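Local coordinates for dipeptide Epimerase (Enterococcus faecalis V583, PDB 3JVA), which belongs to the enolase superfamily of two-domain enzymes and carries a magnesium ion in its barrel domain, at residues 6-11 with 64-69; 33-36 with 42-45; 102-107 with 263-268. All coordinates share one frame; numbering follows the deposited sequence.

Interaction 1 (6-11 with 64-69); sequences VHVRAS and ETIELF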
ATOM      1  N   VAL B   6     -36.977 -30.908  19.794  1.00 24.26           N
ATOM      2  CA  VAL B   6     -37.020 -29.498  19.439  1.00 24.23           C
ATOM      3  C   VAL B   6     -38.390 -29.234  18.824  1.00 24.94           C
ATOM      4  O   VAL B   6     -38.738 -29.814  17.801  1.00 25.95           O
ATOM      5  CB  VAL B   6     -35.923 -29.152  18.403  1.00 24.38           C
ATOM      6  CG1 VAL B   6     -36.054 -27.696  17.970  1.00 23.72           C
ATOM      7  CG2 VAL B   6     -34.540 -29.412  19.002  1.00 24.32           C
ATOM      8  N   HIS B   7     -39.166 -28.363  19.458  1.00 23.82           N
ATOM      9  CA  HIS B   7     -40.504 -28.029  18.982  1.00 25.48           C
ATOM     10  C   HIS B   7     -40.518 -26.615  18.418  1.00 25.79           C
ATOM     11  O   HIS B   7     -39.904 -25.718  18.993  1.00 26.46           O
ATOM     12  CB  HIS B   7     -41.502 -28.112  20.143  1.00 26.78           C
ATOM     13  CG  HIS B   7     -41.399 -29.377  20.938  1.00 29.78           C
ATOM     14  ND1 HIS B   7     -40.915 -29.409  22.228  1.00 32.07           N
ATOM     15  CD2 HIS B   7     -41.699 -30.658  20.619  1.00 31.02           C
ATOM     16  CE1 HIS B   7     -40.923 -30.656  22.670  1.00 29.61           C
ATOM     17  NE2 HIS B   7     -41.393 -31.433  21.712  1.00 30.49           N
ATOM     18  N   VAL B   8     -41.200 -26.412  17.293  1.00 23.89           N
ATOM     19  CA  VAL B   8     -41.281 -25.076  16.712  1.00 26.16           C
ATOM     20  C   VAL B   8     -42.714 -24.718  16.347  1.00 25.05           C
ATOM     21  O   VAL B   8     -43.490 -25.574  15.921  1.00 25.50           O
ATOM     22  CB  VAL B   8     -40.390 -24.924  15.448  1.00 27.23           C
ATOM     23  CG1 VAL B   8     -40.928 -25.770  14.310  1.00 30.52           C
ATOM     24  CG2 VAL B   8     -40.324 -23.449  15.036  1.00 26.75           C
ATOM     25  N   ARG B   9     -43.062 -23.448  16.532  1.00 23.88           N
ATOM     26  CA  ARG B   9     -44.397 -22.972  16.214  1.00 23.39           C
ATOM     27  C   ARG B   9     -44.295 -21.599  15.566  1.00 23.37           C
ATOM     28  O   ARG B   9     -43.269 -20.931  15.657  1.00 22.40           O
ATOM     29  CB  ARG B   9     -45.252 -22.872  17.486  1.00 24.89           C
ATOM     30  CG  ARG B   9     -44.908 -21.708  18.433  1.00 26.24           C
ATOM     31  CD  ARG B   9     -45.866 -21.706  19.626  1.00 27.99           C
ATOM     32  NE  ARG B   9     -45.717 -20.596  20.575  1.00 28.62           N
ATOM     33  CZ  ARG B   9     -46.226 -19.376  20.408  1.00 29.72           C
ATOM     34  NH1 ARG B   9     -46.918 -19.077  19.315  1.00 29.91           N
ATOM     35  NH2 ARG B   9     -46.099 -18.465  21.369  1.00 30.63           N
ATOM     36  N   ALA B  10     -45.355 -21.195  14.882  1.00 24.60           N
ATOM     37  CA  ALA B  10     -45.377 -19.881  14.276  1.00 23.94           C
ATOM     38  C   ALA B  10     -45.970 -19.003  15.365  1.00 24.25           C
ATOM     39  O   ALA B  10     -46.684 -19.495  16.242  1.00 24.95           O
ATOM     40  CB  ALA B  10     -46.267 -19.876  13.035  1.00 25.31           C
ATOM     41  N   SER B  11     -45.652 -17.715  15.329  1.00 20.52           N
ATOM     42  CA  SER B  11     -46.175 -16.777  16.312  1.00 22.72           C
ATOM     43  C   SER B  11     -46.592 -15.558  15.522  1.00 22.70           C
ATOM     44  O   SER B  11     -45.821 -15.067  14.705  1.00 21.31           O
ATOM     45  CB  SER B  11     -45.091 -16.391  17.324  1.00 20.75           C
ATOM     46  OG  SER B  11     -45.542 -15.398  18.238  1.00 23.61           O
ATOM     47  N   GLU B  64     -38.846 -24.087   8.208  1.00 21.50           N
ATOM     48  CA  GLU B  64     -38.287 -25.288   7.595  1.00 22.62           C
ATOM     49  C   GLU B  64     -36.868 -25.569   8.083  1.00 22.52           C
ATOM     50  O   GLU B  64     -36.530 -26.705   8.438  1.00 23.85           O
ATOM     51  CB  GLU B  64     -38.298 -25.173   6.063  1.00 23.74           C
ATOM     52  CG  GLU B  64     -37.520 -26.289   5.356  1.00 27.13           C
ATOM     53  CD  GLU B  64     -37.742 -26.345   3.848  1.00 30.08           C
ATOM     54  OE1 GLU B  64     -37.942 -25.290   3.215  1.00 31.35           O
ATOM     55  OE2 GLU B  64     -37.695 -27.458   3.285  1.00 33.06           O
ATOM     56  N   THR B  65     -36.035 -24.536   8.112  1.00 22.26           N
ATOM     57  CA  THR B  65     -34.657 -24.703   8.551  1.00 20.88           C
ATOM     58  C   THR B  65     -34.576 -25.100  10.020  1.00 21.90           C
ATOM     59  O   THR B  65     -33.796 -25.976  10.384  1.00 21.06           O
ATOM     60  CB  THR B  65     -33.841 -23.414   8.317  1.00 21.85           C
ATOM     61  OG1 THR B  65     -33.882 -23.080   6.925  1.00 20.88           O
ATOM     62  CG2 THR B  65     -32.386 -23.610   8.742  1.00 18.93           C
ATOM     63  N   ILE B  66     -35.387 -24.473  10.867  1.00 21.09           N
ATOM     64  CA  ILE B  66     -35.358 -24.814  12.285  1.00 22.81           C
ATOM     65  C   ILE B  66     -35.674 -26.294  12.488  1.00 23.03           C
ATOM     66  O   ILE B  66     -35.052 -26.958  13.317  1.00 23.57           O
ATOM     67  CB  ILE B  66     -36.356 -23.958  13.095  1.00 22.13           C
ATOM     68  CG1 ILE B  66     -35.879 -22.500  13.111  1.00 22.82           C
ATOM     69  CG2 ILE B  66     -36.476 -24.501  14.525  1.00 23.97           C
ATOM     70  CD1 ILE B  66     -36.823 -21.551  13.805  1.00 24.45           C
ATOM     71  N   GLU B  67     -36.631 -26.812  11.722  1.00 24.31           N
ATOM     72  CA  GLU B  67     -37.002 -28.226  11.824  1.00 25.66           C
ATOM     73  C   GLU B  67     -35.811 -29.110  11.472  1.00 25.20           C
ATOM     74  O   GLU B  67     -35.577 -30.146  12.108  1.00 24.40           O
ATOM     75  CB  GLU B  67     -38.167 -28.528  10.880  1.00 30.10           C
ATOM     76  CG  GLU B  67     -39.453 -27.793  11.228  1.00 37.70           C
ATOM     77  CD  GLU B  67     -40.288 -28.516  12.271  1.00 42.09           C
ATOM     78  OE1 GLU B  67     -39.741 -28.883  13.338  1.00 44.61           O
ATOM     79  OE2 GLU B  67     -41.500 -28.712  12.022  1.00 43.76           O
ATOM     80  N   LEU B  68     -35.059 -28.707  10.453  1.00 23.71           N
ATOM     81  CA  LEU B  68     -33.883 -29.467  10.038  1.00 22.96           C
ATOM     82  C   LEU B  68     -32.835 -29.434  11.152  1.00 23.51           C
ATOM     83  O   LEU B  68     -32.274 -30.473  11.512  1.00 23.63           O
ATOM     84  CB  LEU B  68     -33.297 -28.893   8.742  1.00 23.31           C
ATOM     85  CG  LEU B  68     -34.110 -29.083   7.455  1.00 24.81           C
ATOM     86  CD1 LEU B  68     -33.440 -28.348   6.303  1.00 27.85           C
ATOM     87  CD2 LEU B  68     -34.227 -30.575   7.139  1.00 27.78           C
ATOM     88  N   PHE B  69     -32.576 -28.243  11.695  1.00 21.36           N
ATOM     89  CA  PHE B  69     -31.608 -28.088  12.783  1.00 21.10           C
ATOM     90  C   PHE B  69     -32.025 -28.916  14.001  1.00 23.08           C
ATOM     91  O   PHE B  69     -31.206 -29.605  14.612  1.00 21.30           O
ATOM     92  CB  PHE B  69     -31.514 -26.627  13.247  1.00 20.78           C
ATOM     93  CG  PHE B  69     -30.901 -25.682  12.247  1.00 19.81           C
ATOM     94  CD1 PHE B  69     -30.119 -26.145  11.188  1.00 20.03           C
ATOM     95  CD2 PHE B  69     -31.042 -24.307  12.421  1.00 18.10           C
ATOM     96  CE1 PHE B  69     -29.481 -25.249  10.323  1.00 19.86           C
ATOM     97  CE2 PHE B  69     -30.410 -23.401  11.566  1.00 17.95           C
ATOM     98  CZ  PHE B  69     -29.624 -23.875  10.512  1.00 16.92           C
TER
HETATM   99  O   HOH W   1     -41.852 -28.760  15.743  1.00 38.81           O

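Interaction 2 (33-36 with 42-45); sequences IVEI and LVGY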
ATOM      1  N   ILE B  33     -41.127 -19.506  16.963  1.00 18.17           N
ATOM      2  CA  ILE B  33     -40.757 -19.663  18.360  1.00 18.30           C
ATOM      3  C   ILE B  33     -40.405 -21.125  18.578  1.00 20.19           C
ATOM      4  O   ILE B  33     -41.169 -22.019  18.214  1.00 19.31           O
ATOM      5  CB  ILE B  33     -41.900 -19.237  19.322  1.00 19.71           C
ATOM      6  CG1 ILE B  33     -42.058 -17.714  19.277  1.00 20.66           C
ATOM      7  CG2 ILE B  33     -41.584 -19.688  20.744  1.00 21.15           C
ATOM      8  CD1 ILE B  33     -43.112 -17.155  20.221  1.00 21.90           C
ATOM      9  N   VAL B  34     -39.231 -21.359  19.157  1.00 20.05           N
ATOM     10  CA  VAL B  34     -38.755 -22.710  19.401  1.00 22.78           C
ATOM     11  C   VAL B  34     -38.686 -23.024  20.882  1.00 23.42           C
ATOM     12  O   VAL B  34     -38.433 -22.150  21.716  1.00 21.89           O
ATOM     13  CB  VAL B  34     -37.342 -22.923  18.800  1.00 26.94           C
ATOM     14  CG1 VAL B  34     -36.873 -24.358  19.047  1.00 29.50           C
ATOM     15  CG2 VAL B  34     -37.363 -22.636  17.310  1.00 26.70           C
ATOM     16  N   GLU B  35     -38.935 -24.286  21.202  1.00 23.13           N
ATOM     17  CA  GLU B  35     -38.860 -24.754  22.569  1.00 25.45           C
ATOM     18  C   GLU B  35     -38.006 -26.007  22.509  1.00 23.87           C
ATOM     19  O   GLU B  35     -38.385 -26.993  21.873  1.00 24.40           O
ATOM     20  CB  GLU B  35     -40.256 -25.085  23.107  1.00 29.40           C
ATOM     21  CG  GLU B  35     -41.168 -23.876  23.215  1.00 37.99           C
ATOM     22  CD  GLU B  35     -42.549 -24.231  23.737  1.00 41.76           C
ATOM     23  OE1 GLU B  35     -42.625 -24.888  24.798  1.00 43.93           O
ATOM     24  OE2 GLU B  35     -43.551 -23.850  23.090  1.00 43.81           O
ATOM     25  N   ILE B  36     -36.830 -25.951  23.127  1.00 22.50           N
ATOM     26  CA  ILE B  36     -35.946 -27.103  23.150  1.00 22.26           C
ATOM     27  C   ILE B  36     -36.146 -27.793  24.487  1.00 23.23           C
ATOM     28  O   ILE B  36     -35.975 -27.181  25.541  1.00 23.02           O
ATOM     29  CB  ILE B  36     -34.467 -26.693  22.994  1.00 20.86           C
ATOM     30  CG1 ILE B  36     -34.265 -26.016  21.634  1.00 21.28           C
ATOM     31  CG2 ILE B  36     -33.571 -27.917  23.112  1.00 21.11           C
ATOM     32  CD1 ILE B  36     -32.813 -25.719  21.296  1.00 21.64           C
ATOM     33  N   LEU B  42     -36.023 -29.881  31.408  1.00 26.53           N
ATOM     34  CA  LEU B  42     -35.839 -28.434  31.285  1.00 25.91           C
ATOM     35  C   LEU B  42     -36.157 -28.025  29.852  1.00 26.38           C
ATOM     36  O   LEU B  42     -35.890 -28.774  28.913  1.00 24.52           O
ATOM     37  CB  LEU B  42     -34.402 -28.032  31.619  1.00 27.41           C
ATOM     38  CG  LEU B  42     -33.916 -28.255  33.055  1.00 27.89           C
ATOM     39  CD1 LEU B  42     -32.461 -27.822  33.171  1.00 27.57           C
ATOM     40  CD2 LEU B  42     -34.790 -27.472  34.022  1.00 28.85           C
ATOM     41  N   VAL B  43     -36.715 -26.833  29.682  1.00 26.74           N
ATOM     42  CA  VAL B  43     -37.067 -26.353  28.352  1.00 27.47           C
ATOM     43  C   VAL B  43     -36.499 -24.960  28.114  1.00 27.23           C
ATOM     44  O   VAL B  43     -36.554 -24.106  28.998  1.00 30.19           O
ATOM     45  CB  VAL B  43     -38.602 -26.300  28.172  1.00 28.53           C
ATOM     46  CG1 VAL B  43     -38.950 -25.732  26.802  1.00 29.35           C
ATOM     47  CG2 VAL B  43     -39.190 -27.698  28.324  1.00 27.57           C
ATOM     48  N   GLY B  44     -35.954 -24.740  26.921  1.00 25.04           N
ATOM     49  CA  GLY B  44     -35.389 -23.443  26.588  1.00 23.55           C
ATOM     50  C   GLY B  44     -36.186 -22.804  25.468  1.00 23.24           C
ATOM     51  O   GLY B  44     -36.670 -23.501  24.578  1.00 22.11           O
ATOM     52  N   TYR B  45     -36.321 -21.480  25.505  1.00 20.45           N
ATOM     53  CA  TYR B  45     -37.080 -20.768  24.486  1.00 20.61           C
ATOM     54  C   TYR B  45     -36.195 -19.942  23.567  1.00 17.81           C
ATOM     55  O   TYR B  45     -35.247 -19.305  24.011  1.00 19.89           O
ATOM     56  CB  TYR B  45     -38.103 -19.844  25.147  1.00 23.15           C
ATOM     57  CG  TYR B  45     -39.154 -20.592  25.934  1.00 25.76           C
ATOM     58  CD1 TYR B  45     -40.296 -21.091  25.308  1.00 29.50           C
ATOM     59  CD2 TYR B  45     -38.990 -20.825  27.297  1.00 28.08           C
ATOM     60  CE1 TYR B  45     -41.256 -21.808  26.028  1.00 30.63           C
ATOM     61  CE2 TYR B  45     -39.942 -21.540  28.026  1.00 29.89           C
ATOM     62  CZ  TYR B  45     -41.069 -22.027  27.385  1.00 31.85           C
ATOM     63  OH  TYR B  45     -42.011 -22.722  28.108  1.00 34.36           O
TER

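Interaction 3 (102-107 with 263-268); sequences IDIACY and IKLMKC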
ATOM      1  N   ILE B 102     -32.403 -21.417  17.521  1.00 18.04           N
ATOM      2  CA  ILE B 102     -31.810 -22.560  18.210  1.00 18.65           C
ATOM      3  C   ILE B 102     -30.806 -22.098  19.263  1.00 18.29           C
ATOM      4  O   ILE B 102     -30.804 -22.584  20.395  1.00 18.33           O
ATOM      5  CB  ILE B 102     -31.056 -23.485  17.231  1.00 17.79           C
ATOM      6  CG1 ILE B 102     -32.041 -24.165  16.272  1.00 17.02           C
ATOM      7  CG2 ILE B 102     -30.240 -24.513  18.009  1.00 19.30           C
ATOM      8  CD1 ILE B 102     -33.039 -25.102  16.953  1.00 18.26           C
ATOM      9  N   ASP B 103     -29.942 -21.163  18.886  1.00 17.49           N
ATOM     10  CA  ASP B 103     -28.922 -20.678  19.810  1.00 18.38           C
ATOM     11  C   ASP B 103     -29.522 -20.054  21.075  1.00 18.41           C
ATOM     12  O   ASP B 103     -29.123 -20.390  22.187  1.00 19.33           O
ATOM     13  CB  ASP B 103     -28.021 -19.663  19.110  1.00 22.41           C
ATOM     14  CG  ASP B 103     -28.259 -18.259  19.597  1.00 29.06           C
ATOM     15  OD1 ASP B 103     -29.091 -17.555  18.986  1.00 36.12           O
ATOM     16  OD2 ASP B 103     -27.639 -17.871  20.607  1.00 18.90           O
ATOM     17  N   ILE B 104     -30.472 -19.141  20.909  1.00 19.48           N
ATOM     18  CA  ILE B 104     -31.096 -18.493  22.063  1.00 17.11           C
ATOM     19  C   ILE B 104     -31.696 -19.534  23.022  1.00 19.53           C
ATOM     20  O   ILE B 104     -31.490 -19.460  24.236  1.00 19.72           O
ATOM     21  CB  ILE B 104     -32.179 -17.494  21.611  1.00 18.15           C
ATOM     22  CG1 ILE B 104     -31.510 -16.305  20.901  1.00 17.25           C
ATOM     23  CG2 ILE B 104     -32.992 -17.009  22.818  1.00 17.26           C
ATOM     24  CD1 ILE B 104     -32.477 -15.396  20.152  1.00 20.75           C
ATOM     25  N   ALA B 105     -32.429 -20.500  22.480  1.00 18.35           N
ATOM     26  CA  ALA B 105     -33.025 -21.544  23.309  1.00 19.67           C
ATOM     27  C   ALA B 105     -31.943 -22.327  24.058  1.00 19.41           C
ATOM     28  O   ALA B 105     -32.147 -22.731  25.201  1.00 19.85           O
ATOM     29  CB  ALA B 105     -33.873 -22.482  22.451  1.00 18.37           C
ATOM     30  N   CYS B 106     -30.792 -22.540  23.423  1.00 20.67           N
ATOM     31  CA  CYS B 106     -29.700 -23.261  24.083  1.00 19.66           C
ATOM     32  C   CYS B 106     -29.128 -22.441  25.231  1.00 21.35           C
ATOM     33  O   CYS B 106     -28.833 -22.979  26.296  1.00 20.18           O
ATOM     34  CB  CYS B 106     -28.590 -23.602  23.083  1.00 21.19           C
ATOM     35  SG  CYS B 106     -29.032 -24.934  21.940  1.00 21.69           S
ATOM     36  N   TYR B 107     -28.954 -21.137  25.022  1.00 19.16           N
ATOM     37  CA  TYR B 107     -28.443 -20.311  26.100  1.00 19.74           C
ATOM     38  C   TYR B 107     -29.471 -20.242  27.230  1.00 19.55           C
ATOM     39  O   TYR B 107     -29.099 -20.185  28.398  1.00 17.76           O
ATOM     40  CB  TYR B 107     -28.094 -18.903  25.607  1.00 20.41           C
ATOM     41  CG  TYR B 107     -26.730 -18.819  24.961  1.00 18.50           C
ATOM     42  CD1 TYR B 107     -26.582 -18.925  23.580  1.00 19.68           C
ATOM     43  CD2 TYR B 107     -25.581 -18.656  25.738  1.00 20.48           C
ATOM     44  CE1 TYR B 107     -25.323 -18.874  22.984  1.00 18.79           C
ATOM     45  CE2 TYR B 107     -24.315 -18.603  25.154  1.00 20.60           C
ATOM     46  CZ  TYR B 107     -24.195 -18.714  23.777  1.00 19.31           C
ATOM     47  OH  TYR B 107     -22.950 -18.652  23.194  1.00 18.94           O
ATOM     48  N   ILE B 263     -25.267  -4.646  16.292  1.00 20.41           N
ATOM     49  CA  ILE B 263     -25.486  -6.087  16.275  1.00 18.96           C
ATOM     50  C   ILE B 263     -26.976  -6.389  16.356  1.00 19.67           C
ATOM     51  O   ILE B 263     -27.712  -5.687  17.047  1.00 19.17           O
ATOM     52  CB  ILE B 263     -24.856  -6.762  17.522  1.00 19.61           C
ATOM     53  CG1 ILE B 263     -23.346  -6.538  17.555  1.00 17.84           C
ATOM     54  CG2 ILE B 263     -25.205  -8.252  17.547  1.00 20.43           C
ATOM     55  CD1 ILE B 263     -22.707  -6.964  18.879  1.00 20.34           C
ATOM     56  N   LYS B 264     -27.422  -7.415  15.637  1.00 18.67           N
ATOM     57  CA  LYS B 264     -28.807  -7.878  15.738  1.00 18.35           C
ATOM     58  C   LYS B 264     -28.706  -9.399  15.743  1.00 17.97           C
ATOM     59  O   LYS B 264     -28.101  -9.986  14.849  1.00 18.03           O
ATOM     60  CB  LYS B 264     -29.672  -7.410  14.571  1.00 18.16           C
ATOM     61  CG  LYS B 264     -30.000  -5.927  14.632  1.00 17.65           C
ATOM     62  CD  LYS B 264     -30.938  -5.510  13.510  1.00 18.43           C
ATOM     63  CE  LYS B 264     -31.139  -3.994  13.520  1.00 19.99           C
ATOM     64  NZ  LYS B 264     -32.029  -3.546  12.409  1.00 21.61           N
ATOM     65  N   LEU B 265     -29.281 -10.038  16.755  1.00 17.69           N
ATOM     66  CA  LEU B 265     -29.208 -11.494  16.834  1.00 18.11           C
ATOM     67  C   LEU B 265     -29.770 -12.178  15.590  1.00 19.65           C
ATOM     68  O   LEU B 265     -29.277 -13.234  15.181  1.00 18.61           O
ATOM     69  CB  LEU B 265     -29.936 -12.006  18.086  1.00 18.10           C
ATOM     70  CG  LEU B 265     -29.391 -11.527  19.435  1.00 19.64           C
ATOM     71  CD1 LEU B 265     -30.133 -12.233  20.556  1.00 19.90           C
ATOM     72  CD2 LEU B 265     -27.888 -11.804  19.532  1.00 19.26           C
ATOM     73  N   MET B 266     -30.789 -11.572  14.977  1.00 19.18           N
ATOM     74  CA  MET B 266     -31.409 -12.151  13.788  1.00 18.95           C
ATOM     75  C   MET B 266     -30.611 -11.915  12.502  1.00 20.14           C
ATOM     76  O   MET B 266     -31.013 -12.367  11.431  1.00 20.44           O
ATOM     77  CB  MET B 266     -32.837 -11.628  13.625  1.00 19.57           C
ATOM     78  CG  MET B 266     -33.738 -11.884  14.838  1.00 17.52           C
ATOM     79  SD  MET B 266     -33.703 -13.600  15.481  1.00 20.41           S
ATOM     80  CE  MET B 266     -34.221 -13.300  17.202  1.00 19.93           C
ATOM     81  N   LYS B 267     -29.499 -11.188  12.618  1.00 19.46           N
ATOM     82  CA  LYS B 267     -28.601 -10.932  11.490  1.00 20.30           C
ATOM     83  C   LYS B 267     -27.387 -11.854  11.608  1.00 20.15           C
ATOM     84  O   LYS B 267     -26.869 -12.355  10.604  1.00 20.57           O
ATOM     85  CB  LYS B 267     -28.057  -9.500  11.501  1.00 22.39           C
ATOM     86  CG  LYS B 267     -28.969  -8.414  10.968  1.00 22.55           C
ATOM     87  CD  LYS B 267     -28.162  -7.129  10.734  1.00 21.70           C
ATOM     88  CE  LYS B 267     -27.452  -6.661  12.005  1.00 20.38           C
ATOM     89  NZ  LYS B 267     -26.655  -5.414  11.781  1.00 19.60           N
ATOM     90  N   CYS B 268     -26.923 -12.058  12.841  1.00 19.25           N
ATOM     91  CA  CYS B 268     -25.728 -12.866  13.084  1.00 18.84           C
ATOM     92  C   CYS B 268     -25.946 -14.331  13.440  1.00 19.34           C
ATOM     93  O   CYS B 268     -24.987 -15.102  13.505  1.00 21.26           O
ATOM     94  CB  CYS B 268     -24.859 -12.212  14.168  1.00 17.94           C
ATOM     95  SG  CYS B 268     -25.619 -12.110  15.813  1.00 19.05           S
TER

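Interaction 1 (6-11 with 64-69)
Val8, on strand 3-21, packs against the side of helix 59-73 by dividing its two methyls between Ile66 and Glu67. Its CG2 meets Ile66 CG2 at 4.0 Å, the two branched side chains crossing at a slant. The other methyl, CG1, takes the more hindered place between the backbone N and the carbonyl carbon (chi1 68°). There it lies over the face of the Glu67 carboxylate, nearly above CD and 3.5 Å from OE1. This is the characteristic strand-against-helix packing of the N-terminal capping domain of the enolase superfamily, in which an antiparallel sheet is backed by helices. Val8 suits its place because it is compact and beta-branched, which favours a strand. Ile66 is long and apolar enough to bridge helix and sheet, and also touches Val34 on the adjacent strand and Ala98 and Ala101 of helix 96-114. Glu67 stands at the solvent margin. A bend at chi2 (-85°) carries its carboxylate back toward the strand, where a water donates to Glu67 OE1 (3.2 Å from the water) and accepts from Val8 N at 2.9 Å. That water satisfies a strand amide, since the neighbouring strand 29-38 pairs with His7 and Arg9 instead.

Interaction 2 (33-36 with 42-45)
Ile36 and Gly44 form a hydrogen-bonded antiparallel pair that closes the backbone tightly: Ile36 N donates to Gly44 O at 2.9 Å, and Gly44 N returns a bond to Ile36 O at 2.8 Å. Next to them, Glu35 CA approaches Gly44 O at 3.2 Å and Val43 CA approaches Ile36 O at 3.1 Å, CA-H...O contacts that accompany the pairing of strands 29-38 and 43-48 in this beta hairpin. The side chain of Ile36 faces helix 96-114, touching Ala105, Cys106 and Leu109; an apolar residue fits that buried side, and Gly44 beside it brings only backbone.

On the other side of the sheet the contact is open only in part. Tyr45 is buried and packs on Ile299 of helix 298-310, whereas Glu35 and Val43 remain partly exposed. Glu35 and Tyr45, a non-hydrogen-bonded pair, run side by side in the same direction, with the carboxylate and ring planes 33° apart. The glutamate passes obliquely along ring atoms CD1 and CE1 with both its methylene and its carboxylate: Glu35 CG lies 3.5 Å from Tyr45 CE1, and Glu35 OE1 lies 3.6 Å from the same atom. Val43 adds its CG1 at 4.0 Å from Glu35 CB, and the same methyl lies over one face of the Tyr45 ring, toward its rim. The hairpin is thus held by its backbone bonds, while the glutamate rests methylene and carboxylate against the tyrosine, and its partial exposure probably lets the carboxylate stay solvated.

Interaction 3 (102-107 with 263-268)
Ile104 turns CG1 anti to its carbonyl carbon (chi1 -68°) and runs on extended, placing CD1 at the end of a straight arm that points from helix 96-114 to Leu265 and Met266. Met266 answers by folding: its chain bends at chi2 (-49°), which swings CE round to 4.0 Å from Ile104 CD1, the two side chains crossing at about a right angle. Leu265 CD1, anti to CA about chi2, meets the same methyl, also at 4.0 Å, the leucine crossing at a slant. One terminal methyl serves both partners. The residue types fit a buried site: an isoleucine arm that spans the distance, a branched leucine, and a methionine flexible enough to follow its surroundings.

The contact joins the capping domain to the TIM-barrel-like domain, just after barrel strand 260-263. Lys264 stands at the N-cap position of the short helix 265-268; its O accepts two first-turn bonds, from Lys267 N (2.9 Å) and Cys268 N (3.1 Å). In the same turn, Lys267 forms a salt bridge with Asp240, a magnesium ligand, while the Met266 side chain lies about 12 Å from the ion. Asp103, one residue before Ile104, receives a hydrogen bond from Ile271 N at the start of helix 271-284. Helix 298-310 packs alongside, Ala303 touching both Ile104 and Leu265, and Ala274 of helix 271-284 rests on Leu265.

Interactions 1 and 2 share the antiparallel sheet of the capping domain, since strands 3-21 and 29-38 are neighbours in it; His7 O lies 2.8 Å from Glu35 N, a probable hydrogen bond. Helix 96-114, which carries one half of interaction 3, also packs on the elements of interactions 1 and 2: Ile102 touches Val6, Ile66 and Phe69, while Ala105 CB packs on Ile36 and on the backbone of Gly44 and Tyr45. The chemistry follows position. Interaction 1, partly buried, mixes methyl contacts with a water bridge at its edge; interaction 2, also partly buried, depends on backbone hydrogen bonds; interaction 3, fully buried between the two domains, is made by apolar side chains alone.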